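Side-chain contacts in M32 carboxypeptidase (PDB 7A03), which probably removes residues one at a time from the carboxyl ends of peptides, as a metal-dependent carboxypeptidase of the M32 family: residues Q50-T53 with L54-A58; E141-R144 with K145-T148; E179-T182 with A183-L187; Q211-L214 with G215-L219; E336-K339 with A340-V344. All blocks are in the same frame, centred on the assembly; numbering follows the deposited sequence.

Overall arrangement
All five contacts are local, the first four each within one helix, the fifth running from a helix into the loop after it; no two share a helix or touch. Interaction 1, on helix 44-62, is the surface case, with no touching residue buried, and hydroxyls turn back onto the backbone. Interactions 2 to 5 are partly buried. Interaction 2 buries a lysine-glutamate salt bridge beside a threonine hydroxyl bond. Interaction 3 also uses a hydroxyl, at a wide turn and kink of helix 170-192. Interactions 4 and 5 both set an isoleucine over an aromatic face and pack on helices 258-277 and 311-324, but in interaction 5, at a helix end, an asparagine takes up a carbonyl.

Interaction 1 of 5, residues Q50-T53 with L54-A58; sequences QITT and LSTIA
Ser-55 answers the carbonyl of Ile-51 twice, once from its backbone and once from its side chain. Ser-55 N reaches Ile-51 O at 2.8 Å, the regular helical bond, while Ser-55 OG lies 3.0 Å from Ile-51 O and gives a second proton to it. The hydroxyl comes in above the carbonyl plane, 49° out of it, and not on a lone pair. It can do this because OG stands beside its own backbone N (chi1 -62°), facing the preceding turn; there it also meets Ile-51 CG2 at 3.8 Å.

The carbonyls of Gln-50, Thr-52 and Thr-53 are taken by the amides of Leu-54, Thr-56 and Ile-57. Thr-56 OG1 stands 3.2 Å from Thr-52 O, though its proton has another acceptor within reach. Thr-52 OG1 turns backward instead and bonds to Gly-48 O. On another side the side chains of Thr-53 and Ile-57 lie side by side, CG2 of the first 4.1 Å from CD1 of the second. Leu-54 and Ser-55 both touch Ile-28 of helix 9-37. The chemistry implies a largely self-contained polar surface: the hydroxyls of Ser-55 and Thr-52 donate to carbonyls of their own helix, and Ser-55 can face a hydrophobic neighbour with its proton already committed.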
loop_
_atom_site.group_PDB
_atom_site.type_symbol
_atom_site.label_atom_id
_atom_site.label_comp_id
_atom_site.label_asym_id
_atom_site.label_seq_id
_atom_site.Cartn_x
_atom_site.Cartn_y
_atom_site.Cartn_z
ATOM N N GLN A 50 9.646 -7.084 23.658
ATOM C CA GLN A 50 10.156 -8.269 22.991
ATOM C C GLN A 50 10.384 -7.985 21.518
ATOM O O GLN A 50 11.426 -8.364 20.971
ATOM C CB GLN A 50 9.233 -9.458 23.254
ATOM C CG GLN A 50 9.334 -9.932 24.703
ATOM C CD GLN A 50 8.125 -10.712 25.187
ATOM O OE1 GLN A 50 7.227 -11.027 24.415
ATOM N NE2 GLN A 50 8.092 -11.009 26.491
ATOM N N ILE A 51 9.473 -7.224 20.897
ATOM C CA ILE A 51 9.674 -6.881 19.494
ATOM C C ILE A 51 10.946 -6.058 19.338
ATOM O O ILE A 51 11.773 -6.338 18.452
ATOM C CB ILE A 51 8.437 -6.170 18.920
ATOM C CG1 ILE A 51 7.298 -7.186 18.740
ATOM C CG2 ILE A 51 8.826 -5.465 17.588
ATOM C CD1 ILE A 51 5.909 -6.566 18.524
ATOM N N THR A 52 11.179 -5.113 20.266
ATOM C CA THR A 52 12.359 -4.258 20.155
ATOM C C THR A 52 13.621 -5.093 20.278
ATOM O O THR A 52 14.559 -4.946 19.480
ATOM C CB THR A 52 12.295 -3.157 21.213
ATOM O OG1 THR A 52 11.178 -2.311 20.911
ATOM C CG2 THR A 52 13.570 -2.312 21.222
ATOM N N THR A 53 13.622 -6.068 21.194
ATOM C CA THR A 53 14.829 -6.861 21.348
ATOM C C THR A 53 15.131 -7.612 20.060
ATOM O O THR A 53 16.261 -7.557 19.543
ATOM C CB THR A 53 14.665 -7.783 22.554
ATOM O OG1 THR A 53 14.876 -6.982 23.729
ATOM C CG2 THR A 53 15.679 -8.930 22.529
ATOM N N LEU A 54 14.095 -8.201 19.460
ATOM C CA LEU A 54 14.319 -8.957 18.234
ATOM C C LEU A 54 14.732 -8.033 17.099
ATOM O O LEU A 54 15.605 -8.387 16.300
ATOM C CB LEU A 54 13.074 -9.752 17.864
ATOM C CG LEU A 54 12.672 -10.951 18.730
ATOM C CD1 LEU A 54 11.459 -11.596 18.106
ATOM C CD2 LEU A 54 13.799 -11.946 18.791
ATOM N N SER A 55 14.152 -6.827 17.053
ATOM C CA SER A 55 14.488 -5.908 15.974
ATOM C C SER A 55 15.949 -5.525 16.063
ATOM O O SER A 55 16.664 -5.521 15.044
ATOM C CB SER A 55 13.586 -4.673 16.017
ATOM O OG SER A 55 12.219 -5.027 15.824
ATOM N N THR A 56 16.430 -5.291 17.296
ATOM C CA THR A 56 17.828 -4.944 17.466
ATOM C C THR A 56 18.697 -6.092 16.999
ATOM O O THR A 56 19.655 -5.882 16.245
ATOM C CB THR A 56 18.108 -4.575 18.928
ATOM O OG1 THR A 56 17.335 -3.424 19.285
ATOM C CG2 THR A 56 19.575 -4.272 19.148
ATOM N N ILE A 57 18.323 -7.327 17.360
ATOM C CA ILE A 57 19.117 -8.470 16.926
ATOM C C ILE A 57 19.139 -8.546 15.404
ATOM O O ILE A 57 20.207 -8.725 14.797
ATOM C CB ILE A 57 18.593 -9.767 17.572
ATOM C CG1 ILE A 57 18.945 -9.799 19.064
ATOM C CG2 ILE A 57 19.127 -11.009 16.831
ATOM C CD1 ILE A 57 18.169 -10.857 19.838
ATOM N N ALA A 58 17.976 -8.357 14.762
ATOM C CA ALA A 58 17.949 -8.460 13.306
ATOM C C ALA A 58 18.869 -7.424 12.703
ATOM O O ALA A 58 19.614 -7.711 11.753
ATOM C CB ALA A 58 16.536 -8.264 12.773
#

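Interaction 2 of 5, residues E141-R144 with K145-T148; sequences ELKR and KETT
Lys-143 and Glu-146 are brought together by different choices at the first torsion. The lysine keeps CG beside its backbone N (chi1 -76°) and then bends at its second and third torsions, whereas the glutamate sets CG anti to N (chi1 -169°) and runs on extended, outward from the helix, alongside the lysine. The two side chains end side by side, pointing the same way. Lys-143 NZ donates to Glu-146 OE1 at 3.0 Å in a salt bridge that uses the syn lone pair of the carboxylate. The end of the lysine lies close along the same oxygen, with Lys-143 CE 3.2 Å from Glu-146 OE1.

Both groups are buried, and each has a second partner: Lys-143 NZ bonds to Gly-414 O, and Glu-146 OE2 bonds to Tyr-101 OH. Were Lys-143 an alanine, the buried Glu-146 carboxylate would probably lose its counter-charge, and Gly-414 O this donor.

One residue further on, Thr-147 OG1 gives its proton to Arg-144 O at 2.6 Å, in the carbonyl plane and on a lone pair. The same oxygen receives Thr-148 N at 3.1 Å, making it a double acceptor. Thr-148 OG1 repeats the backward reach, bonding to Lys-145 O at 2.6 Å.

Leu-142 packs on helix 103-126, while Lys-143 and Thr-147 touch helices 157-164 and 358-374. This is the i to i+3 lysine-glutamate salt bridge of an alpha-helix, here buried among the helices of a largely helical M32 peptidase fold.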
loop_
_atom_site.group_PDB
_atom_site.type_symbol
_atom_site.label_atom_id
_atom_site.label_comp_id
_atom_site.label_asym_id
_atom_site.label_seq_id
_atom_site.Cartn_x
_atom_site.Cartn_y
_atom_site.Cartn_z
ATOM N N GLU A 141 13.571 18.884 9.804
ATOM C CA GLU A 141 14.992 19.229 9.785
ATOM C C GLU A 141 15.857 17.980 9.635
ATOM O O GLU A 141 16.787 17.935 8.808
ATOM C CB GLU A 141 15.372 19.966 11.072
ATOM C CG GLU A 141 14.654 21.282 11.306
ATOM C CD GLU A 141 15.274 22.092 12.434
ATOM O OE1 GLU A 141 16.146 21.551 13.153
ATOM O OE2 GLU A 141 14.883 23.268 12.606
ATOM N N LEU A 142 15.554 16.948 10.426
ATOM C CA LEU A 142 16.353 15.729 10.356
ATOM C C LEU A 142 16.194 15.039 9.005
ATOM O O LEU A 142 17.156 14.473 8.467
ATOM C CB LEU A 142 16.020 14.804 11.526
ATOM C CG LEU A 142 16.545 15.306 12.880
ATOM C CD1 LEU A 142 16.056 14.444 14.036
ATOM C CD2 LEU A 142 18.062 15.355 12.851
ATOM N N LYS A 143 15.002 15.121 8.415
ATOM C CA LYS A 143 14.779 14.476 7.124
ATOM C C LYS A 143 15.573 15.167 6.025
ATOM O O LYS A 143 16.074 14.514 5.102
ATOM C CB LYS A 143 13.285 14.472 6.802
ATOM C CG LYS A 143 12.507 13.437 7.574
ATOM C CD LYS A 143 12.735 12.049 6.980
ATOM C CE LYS A 143 12.682 10.970 8.031
ATOM N NZ LYS A 143 12.717 9.657 7.335
ATOM N N ARG A 144 15.706 16.495 6.107
ATOM C CA ARG A 144 16.548 17.189 5.135
ATOM C C ARG A 144 18.015 16.787 5.286
ATOM O O ARG A 144 18.702 16.500 4.284
ATOM C CB ARG A 144 16.342 18.702 5.235
ATOM C CG ARG A 144 14.853 19.083 5.188
ATOM C CD ARG A 144 14.645 20.580 5.250
ATOM N NE ARG A 144 15.376 21.249 4.187
ATOM C CZ ARG A 144 15.590 22.558 4.142
ATOM N NH1 ARG A 144 15.119 23.338 5.103
ATOM N NH2 ARG A 144 16.270 23.079 3.133
ATOM N N LYS A 145 18.498 16.711 6.538
ATOM C CA LYS A 145 19.836 16.152 6.762
ATOM C C LYS A 145 19.964 14.764 6.128
ATOM O O LYS A 145 20.973 14.448 5.475
ATOM C CB LYS A 145 20.150 16.087 8.264
ATOM C CG LYS A 145 20.738 17.357 8.843
ATOM C CD LYS A 145 22.221 17.490 8.494
ATOM C CE LYS A 145 22.820 18.782 9.051
ATOM N NZ LYS A 145 22.558 18.961 10.506
ATOM N N GLU A 146 18.930 13.938 6.287
ATOM C CA GLU A 146 18.950 12.594 5.724
ATOM C C GLU A 146 19.040 12.627 4.203
ATOM O O GLU A 146 19.702 11.775 3.598
ATOM C CB GLU A 146 17.702 11.835 6.174
ATOM C CG GLU A 146 17.734 10.341 5.874
ATOM C CD GLU A 146 16.543 9.623 6.438
ATOM O OE1 GLU A 146 15.563 10.294 6.827
ATOM O OE2 GLU A 146 16.588 8.381 6.505
ATOM N N THR A 147 18.359 13.579 3.558
ATOM C CA THR A 147 18.503 13.679 2.107
ATOM C C THR A 147 19.952 13.934 1.725
ATOM O O THR A 147 20.460 13.360 0.748
ATOM C CB THR A 147 17.595 14.752 1.489
ATOM O OG1 THR A 147 18.115 16.069 1.747
ATOM C CG2 THR A 147 16.169 14.642 1.992
ATOM N N THR A 148 20.641 14.792 2.484
ATOM C CA THR A 148 22.049 15.017 2.145
ATOM C C THR A 148 22.912 13.780 2.413
ATOM O O THR A 148 23.878 13.529 1.684
ATOM C CB THR A 148 22.613 16.270 2.820
ATOM O OG1 THR A 148 22.435 16.185 4.238
ATOM C CG2 THR A 148 21.907 17.515 2.301
#

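Interaction 3 of 5, residues E179-T182 with A183-L187; sequences EVKT and ALSPL
Ser-185 and Lys-181 meet through one carbonyl oxygen that takes two protons from the same residue. Ser-185 OG lies 2.7 Å from Lys-181 O, and Ser-185 N lies 3.0 Å from it; the two donors approach from opposite faces of the carbonyl plane, each tilted 26° from it. With OG beside its own backbone N (chi1 -49°), the hydroxyl is turned back to the preceding turn. The aliphatic part of the lysine passes near it, Lys-181 CE standing 3.9 Å from Ser-185 OG.

Next to this grip the helix is irregular. A wider turn of pi type spans 180-182, and the chain is kinked at Pro-186, whose ring nitrogen has no proton to offer to the turn before. In place of an amide, Pro-186 CD faces Thr-182 O at 3.2 Å. Without the hydroxyl, as with an alanine at Ser-185, Lys-181 O is likely to keep only the backbone amide, losing one of two ties across the turn just before the kink.

On the inner side, Val-180 CG1 and Leu-184 CD1 touch at 4.0 Å, their side chains crossing obliquely. Farther out, Val-180 and Ala-183 pack on Phe-486 of helix 486-497, and Leu-184 and Ser-185 on Phe-360 of helix 358-374. Thr-182 OG1 bonds back to Thr-178 O, a similar use of a hydroxyl one turn earlier.

Chemically, the contact implies a division of labour: the neighbouring serine doubles the bond to Lys-181 O, while Thr-182 O, which Pro-186 cannot serve, faces the proline ring, and apolar groups bind the inner face to adjacent helices.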
loop_
_atom_site.group_PDB
_atom_site.type_symbol
_atom_site.label_atom_id
_atom_site.label_comp_id
_atom_site.label_asym_id
_atom_site.label_seq_id
_atom_site.Cartn_x
_atom_site.Cartn_y
_atom_site.Cartn_z
ATOM N N GLU A 179 -1.158 15.215 -14.426
ATOM C CA GLU A 179 -2.219 14.501 -15.130
ATOM C C GLU A 179 -3.411 14.221 -14.217
ATOM O O GLU A 179 -4.566 14.367 -14.632
ATOM C CB GLU A 179 -1.666 13.220 -15.755
ATOM C CG GLU A 179 -0.860 13.472 -17.019
ATOM C CD GLU A 179 0.196 12.412 -17.300
ATOM O OE1 GLU A 179 0.393 11.506 -16.462
ATOM O OE2 GLU A 179 0.823 12.477 -18.380
ATOM N N VAL A 180 -3.154 13.806 -12.976
ATOM C CA VAL A 180 -4.238 13.632 -12.010
ATOM C C VAL A 180 -5.087 14.895 -11.936
ATOM O O VAL A 180 -6.316 14.850 -12.078
ATOM C CB VAL A 180 -3.689 13.226 -10.626
ATOM C CG1 VAL A 180 -4.754 13.409 -9.557
ATOM C CG2 VAL A 180 -3.191 11.792 -10.639
ATOM N N LYS A 181 -4.442 16.045 -11.737
ATOM C CA LYS A 181 -5.187 17.297 -11.642
ATOM C C LYS A 181 -5.974 17.549 -12.922
ATOM O O LYS A 181 -7.210 17.658 -12.899
ATOM C CB LYS A 181 -4.242 18.465 -11.347
ATOM C CG LYS A 181 -4.947 19.799 -11.100
ATOM C CD LYS A 181 -5.159 20.581 -12.397
ATOM C CE LYS A 181 -6.411 21.442 -12.339
ATOM N NZ LYS A 181 -6.416 22.447 -13.429
ATOM N N THR A 182 -5.274 17.583 -14.057
ATOM C CA THR A 182 -5.891 18.098 -15.276
ATOM C C THR A 182 -6.936 17.145 -15.831
ATOM O O THR A 182 -7.820 17.582 -16.566
ATOM C CB THR A 182 -4.837 18.359 -16.367
ATOM O OG1 THR A 182 -4.141 17.155 -16.675
ATOM C CG2 THR A 182 -3.825 19.408 -15.902
ATOM N N ALA A 183 -6.874 15.860 -15.481
ATOM C CA ALA A 183 -7.823 14.895 -16.008
ATOM C C ALA A 183 -8.928 14.553 -15.018
ATOM O O ALA A 183 -10.086 14.425 -15.417
ATOM C CB ALA A 183 -7.099 13.612 -16.427
ATOM N N LEU A 184 -8.617 14.417 -13.729
ATOM C CA LEU A 184 -9.649 14.053 -12.772
ATOM C C LEU A 184 -10.450 15.244 -12.267
ATOM O O LEU A 184 -11.597 15.053 -11.848
ATOM C CB LEU A 184 -9.062 13.279 -11.586
ATOM C CG LEU A 184 -8.360 11.966 -11.942
ATOM C CD1 LEU A 184 -7.957 11.250 -10.647
ATOM C CD2 LEU A 184 -9.199 11.043 -12.832
ATOM N N SER A 185 -9.912 16.473 -12.270
ATOM C CA SER A 185 -10.777 17.601 -11.925
ATOM C C SER A 185 -11.975 17.721 -12.860
ATOM O O SER A 185 -13.108 17.845 -12.360
ATOM C CB SER A 185 -9.987 18.910 -11.796
ATOM O OG SER A 185 -8.837 18.739 -10.982
ATOM N N PRO A 186 -11.818 17.684 -14.189
ATOM C CA PRO A 186 -13.014 17.731 -15.047
ATOM C C PRO A 186 -13.941 16.558 -14.818
ATOM O O PRO A 186 -15.169 16.712 -14.852
ATOM C CB PRO A 186 -12.435 17.723 -16.473
ATOM C CG PRO A 186 -11.031 18.169 -16.341
ATOM C CD PRO A 186 -10.574 17.684 -14.982
ATOM N N LEU A 187 -13.371 15.376 -14.571
ATOM C CA LEU A 187 -14.201 14.217 -14.280
ATOM C C LEU A 187 -15.027 14.436 -13.011
ATOM O O LEU A 187 -16.216 14.085 -12.966
ATOM C CB LEU A 187 -13.319 12.969 -14.197
ATOM C CG LEU A 187 -13.993 11.654 -13.834
ATOM C CD1 LEU A 187 -15.215 11.484 -14.673
ATOM C CD2 LEU A 187 -13.046 10.483 -14.028
#

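Interaction 4 of 5, residues Q211-L214 with G215-L219; sequences QWQL and GIDLL
Trp-212 and Ile-216 supply the aromatic contact of this helical turn. Ile-216 CG1 sits over one face of the indole, 4.1 Å from the centroid of the five-membered ring, a CH-pi contact displaced toward the rim. The nearest ring atom is Trp-212 NE1, 3.8 Å from Ile-216 CG1, and Ile-216 CD1 lies by the rim of the six-membered part, 4.1 Å from Trp-212 CZ2. The indole is placed for this by CG lying anti to the backbone N (chi1 172°), which carries the ring forward along the helix.

The polar contact joins Gln-213 to Asp-217. Gln-213 NE2 donates to Asp-217 OD1 at 3.0 Å, with an N-H to oxygen angle of 156°. The acceptor lies almost in the plane of the amide, but the carboxylate is met from above its own plane; the two flat groups are turned 55° against each other. The other oxygen, Asp-217 OD2, bonds to a glycerol molecule, probably from the crystallisation liquor.

The apolar contact is between leucines: Leu-214 CD1 and Leu-218 CD1 meet at 3.9 Å. Leu-218 CG also rests 3.3 Å from Leu-214 O, the carbonyl that accepts the backbone amide of Leu-218. Between these groups, regular i to i+4 amide bonds hold the turns.

Each kind of contact has its own side of helix 208-222. Trp-212 and Ile-216 touch Gln-231 of strand 229-233, while Leu-214 and Leu-218 pack on Thr-262 of helix 258-277 and reach helix 311-324 through Ile-321 and Gln-317.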
loop_
_atom_site.group_PDB
_atom_site.type_symbol
_atom_site.label_atom_id
_atom_site.label_comp_id
_atom_site.label_asym_id
_atom_site.label_seq_id
_atom_site.Cartn_x
_atom_site.Cartn_y
_atom_site.Cartn_z
ATOM N N GLN A 211 -21.648 -11.848 6.870
ATOM C CA GLN A 211 -20.538 -11.103 6.276
ATOM C C GLN A 211 -19.227 -11.873 6.398
ATOM O O GLN A 211 -18.438 -11.950 5.442
ATOM C CB GLN A 211 -20.408 -9.719 6.907
ATOM C CG GLN A 211 -21.532 -8.768 6.556
ATOM C CD GLN A 211 -21.145 -7.347 6.833
ATOM O OE1 GLN A 211 -20.233 -6.817 6.202
ATOM N NE2 GLN A 211 -21.810 -6.719 7.787
ATOM N N TRP A 212 -18.959 -12.429 7.582
ATOM C CA TRP A 212 -17.707 -13.150 7.784
ATOM C C TRP A 212 -17.556 -14.266 6.761
ATOM O O TRP A 212 -16.514 -14.382 6.085
ATOM C CB TRP A 212 -17.654 -13.715 9.203
ATOM C CG TRP A 212 -16.489 -14.611 9.402
ATOM C CD1 TRP A 212 -16.483 -15.966 9.321
ATOM C CD2 TRP A 212 -15.140 -14.221 9.712
ATOM N NE1 TRP A 212 -15.221 -16.454 9.560
ATOM C CE2 TRP A 212 -14.372 -15.404 9.785
ATOM C CE3 TRP A 212 -14.503 -12.989 9.906
ATOM C CZ2 TRP A 212 -13.004 -15.395 10.089
ATOM C CZ3 TRP A 212 -13.133 -12.980 10.211
ATOM C CH2 TRP A 212 -12.403 -14.175 10.283
ATOM N N GLN A 213 -18.610 -15.086 6.612
ATOM C CA GLN A 213 -18.524 -16.209 5.688
ATOM C C GLN A 213 -18.442 -15.740 4.240
ATOM O O GLN A 213 -17.777 -16.388 3.425
ATOM C CB GLN A 213 -19.690 -17.174 5.905
ATOM C CG GLN A 213 -19.547 -18.493 5.154
ATOM C CD GLN A 213 -18.292 -19.236 5.529
ATOM O OE1 GLN A 213 -18.046 -19.496 6.708
ATOM N NE2 GLN A 213 -17.474 -19.564 4.535
ATOM N N LEU A 214 -19.093 -14.619 3.917
ATOM C CA LEU A 214 -19.005 -14.060 2.573
ATOM C C LEU A 214 -17.563 -13.735 2.216
ATOM O O LEU A 214 -17.086 -14.067 1.119
ATOM C CB LEU A 214 -19.867 -12.798 2.491
ATOM C CG LEU A 214 -19.674 -11.916 1.251
ATOM C CD1 LEU A 214 -20.019 -12.707 0.008
ATOM C CD2 LEU A 214 -20.543 -10.677 1.354
ATOM N N GLY A 215 -16.852 -13.084 3.142
ATOM C CA GLY A 215 -15.461 -12.734 2.876
ATOM C C GLY A 215 -14.571 -13.953 2.727
ATOM O O GLY A 215 -13.709 -14.010 1.836
ATOM N N ILE A 216 -14.762 -14.950 3.602
ATOM C CA ILE A 216 -14.025 -16.208 3.449
ATOM C C ILE A 216 -14.276 -16.830 2.069
ATOM O O ILE A 216 -13.347 -17.307 1.396
ATOM C CB ILE A 216 -14.392 -17.179 4.585
ATOM C CG1 ILE A 216 -13.987 -16.608 5.959
ATOM C CG2 ILE A 216 -13.796 -18.553 4.302
ATOM C CD1 ILE A 216 -12.490 -16.584 6.196
ATOM N N ASP A 217 -15.545 -16.869 1.646
ATOM C CA ASP A 217 -15.895 -17.446 0.352
ATOM C C ASP A 217 -15.231 -16.685 -0.789
ATOM O O ASP A 217 -14.691 -17.290 -1.722
ATOM C CB ASP A 217 -17.409 -17.395 0.173
ATOM C CG ASP A 217 -18.138 -18.479 0.933
ATOM O OD1 ASP A 217 -17.487 -19.313 1.595
ATOM O OD2 ASP A 217 -19.386 -18.488 0.852
ATOM N N LEU A 218 -15.267 -15.356 -0.732
ATOM C CA LEU A 218 -14.646 -14.564 -1.790
ATOM C C LEU A 218 -13.144 -14.807 -1.854
ATOM O O LEU A 218 -12.581 -14.962 -2.941
ATOM C CB LEU A 218 -14.956 -13.087 -1.576
ATOM C CG LEU A 218 -16.420 -12.733 -1.815
ATOM C CD1 LEU A 218 -16.660 -11.294 -1.406
ATOM C CD2 LEU A 218 -16.783 -12.967 -3.287
ATOM N N LEU A 219 -12.480 -14.860 -0.700
ATOM C CA LEU A 219 -11.050 -15.152 -0.700
ATOM C C LEU A 219 -10.759 -16.522 -1.309
ATOM O O LEU A 219 -9.831 -16.665 -2.116
ATOM C CB LEU A 219 -10.514 -15.086 0.729
ATOM C CG LEU A 219 -10.417 -13.677 1.340
ATOM C CD1 LEU A 219 -10.226 -13.784 2.859
ATOM C CD2 LEU A 219 -9.270 -12.941 0.665
#

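Interaction 5 of 5, residues E336-K339 with A340-V344; sequences EFYK and AINHV
Phe-337 presents one face of its ring to Ile-341, whose CG2 methyl lies 4.0 Å from the ring centroid and 19° off the normal. This CH-pi contact is offset toward the rim, with Phe-337 CZ the nearest ring atom at 3.8 Å from Ile-341 CG2. The methyl reaches the ring because CG1 takes the position between backbone N and carbonyl carbon (chi1 66°), which turns CG2 back beside N.

Asn-342, just past the last helical turn, does the polar work. Asn-342 ND2 donates to Tyr-338 O at 2.9 Å, while its backbone N makes only a weak bond to that same oxygen. The side-chain amide thus reinforces a weak helical bond. Asn-342 N also bonds to Lys-339 O at 3.1 Å, from far above the carbonyl plane. The amide also approaches the tyrosine ring obliquely, Asn-342 ND2 being 3.4 Å from Tyr-338 CE1, with the two planes 71° apart. A water donates to Lys-339 O and lies at the edge of the His-343 ring.

Beyond the turn, Asn-342 OD1 accepts from Lys-496 NZ of helix 486-497, and ND2 also bonds to Arg-309 O. The residue after helix 334-341 thereby ties it to helix 486-497, while Phe-337 and Ile-341 pack against Trp-314 of helix 311-324 and Trp-263 of helix 258-277.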
loop_
_atom_site.group_PDB
_atom_site.type_symbol
_atom_site.label_atom_id
_atom_site.label_comp_id
_atom_site.label_asym_id
_atom_site.label_seq_id
_atom_site.Cartn_x
_atom_site.Cartn_y
_atom_site.Cartn_z
ATOM N N GLU A 336 -28.383 -0.519 -9.508
ATOM C CA GLU A 336 -28.382 0.318 -8.307
ATOM C C GLU A 336 -27.222 -0.037 -7.387
ATOM O O GLU A 336 -26.546 0.853 -6.849
ATOM C CB GLU A 336 -29.710 0.182 -7.567
ATOM C CG GLU A 336 -30.869 0.758 -8.348
ATOM C CD GLU A 336 -32.213 0.489 -7.701
ATOM O OE1 GLU A 336 -32.456 -0.664 -7.294
ATOM O OE2 GLU A 336 -33.028 1.430 -7.605
ATOM N N PHE A 337 -26.983 -1.337 -7.196
ATOM C CA PHE A 337 -25.893 -1.776 -6.340
ATOM C C PHE A 337 -24.542 -1.347 -6.912
ATOM O O PHE A 337 -23.677 -0.841 -6.183
ATOM C CB PHE A 337 -25.973 -3.292 -6.162
ATOM C CG PHE A 337 -24.945 -3.832 -5.218
ATOM C CD1 PHE A 337 -25.170 -3.831 -3.846
ATOM C CD2 PHE A 337 -23.755 -4.344 -5.701
ATOM C CE1 PHE A 337 -24.217 -4.324 -2.972
ATOM C CE2 PHE A 337 -22.804 -4.830 -4.830
ATOM C CZ PHE A 337 -23.041 -4.823 -3.476
ATOM N N TYR A 338 -24.361 -1.513 -8.227
ATOM C CA TYR A 338 -23.111 -1.148 -8.897
ATOM C C TYR A 338 -22.825 0.344 -8.753
ATOM O O TYR A 338 -21.700 0.760 -8.410
ATOM C CB TYR A 338 -23.234 -1.558 -10.366
ATOM C CG TYR A 338 -22.156 -1.061 -11.295
ATOM C CD1 TYR A 338 -20.825 -1.435 -11.126
ATOM C CD2 TYR A 338 -22.474 -0.230 -12.352
ATOM C CE1 TYR A 338 -19.847 -0.980 -11.987
ATOM C CE2 TYR A 338 -21.501 0.225 -13.216
ATOM C CZ TYR A 338 -20.192 -0.149 -13.027
ATOM O OH TYR A 338 -19.223 0.307 -13.897
ATOM N N LYS A 339 -23.852 1.164 -8.957
ATOM C CA LYS A 339 -23.671 2.601 -8.800
ATOM C C LYS A 339 -23.371 2.954 -7.348
ATOM O O LYS A 339 -22.525 3.815 -7.073
ATOM C CB LYS A 339 -24.910 3.335 -9.305
ATOM C CG LYS A 339 -25.098 3.244 -10.821
ATOM C CD LYS A 339 -23.833 3.697 -11.547
ATOM C CE LYS A 339 -23.896 3.428 -13.046
ATOM N NZ LYS A 339 -22.707 4.002 -13.741
ATOM N N ALA A 340 -24.015 2.266 -6.401
ATOM C CA ALA A 340 -23.853 2.607 -4.992
ATOM C C ALA A 340 -22.459 2.265 -4.481
ATOM O O ALA A 340 -21.899 2.987 -3.644
ATOM C CB ALA A 340 -24.903 1.858 -4.181
ATOM N N ILE A 341 -21.893 1.148 -4.950
ATOM C CA ILE A 341 -20.543 0.779 -4.540
ATOM C C ILE A 341 -19.481 1.561 -5.295
ATOM O O ILE A 341 -18.291 1.448 -4.969
ATOM C CB ILE A 341 -20.306 -0.741 -4.584
ATOM C CG1 ILE A 341 -20.381 -1.230 -6.034
ATOM C CG2 ILE A 341 -21.323 -1.448 -3.692
ATOM C CD1 ILE A 341 -19.523 -2.421 -6.331
ATOM N N ASN A 342 -19.882 2.341 -6.300
ATOM C CA ASN A 342 -18.969 3.269 -6.960
ATOM C C ASN A 342 -19.356 4.735 -6.747
ATOM O O ASN A 342 -19.423 5.510 -7.707
ATOM C CB ASN A 342 -18.921 2.955 -8.450
ATOM C CG ASN A 342 -18.177 1.688 -8.744
ATOM O OD1 ASN A 342 -16.949 1.644 -8.656
ATOM N ND2 ASN A 342 -18.909 0.651 -9.120
ATOM N N HIS A 343 -19.603 5.124 -5.497
ATOM C CA HIS A 343 -20.022 6.483 -5.178
ATOM C C HIS A 343 -18.802 7.388 -5.006
ATOM O O HIS A 343 -17.944 7.132 -4.156
ATOM C CB HIS A 343 -20.882 6.518 -3.919
ATOM C CG HIS A 343 -21.366 7.892 -3.570
ATOM N ND1 HIS A 343 -22.300 8.564 -4.327
ATOM C CD2 HIS A 343 -21.023 8.729 -2.563
ATOM C CE1 HIS A 343 -22.521 9.753 -3.796
ATOM N NE2 HIS A 343 -21.760 9.878 -2.725
ATOM N N VAL A 344 -18.748 8.460 -5.794
ATOM C CA VAL A 344 -17.634 9.407 -5.773
ATOM C C VAL A 344 -18.082 10.689 -5.089
ATOM O O VAL A 344 -19.108 11.278 -5.462
ATOM C CB VAL A 344 -17.118 9.688 -7.193
ATOM C CG1 VAL A 344 -16.246 10.943 -7.221
ATOM C CG2 VAL A 344 -16.348 8.496 -7.709
HETATM O O HOH W 1 -23.126 6.574 -6.779
#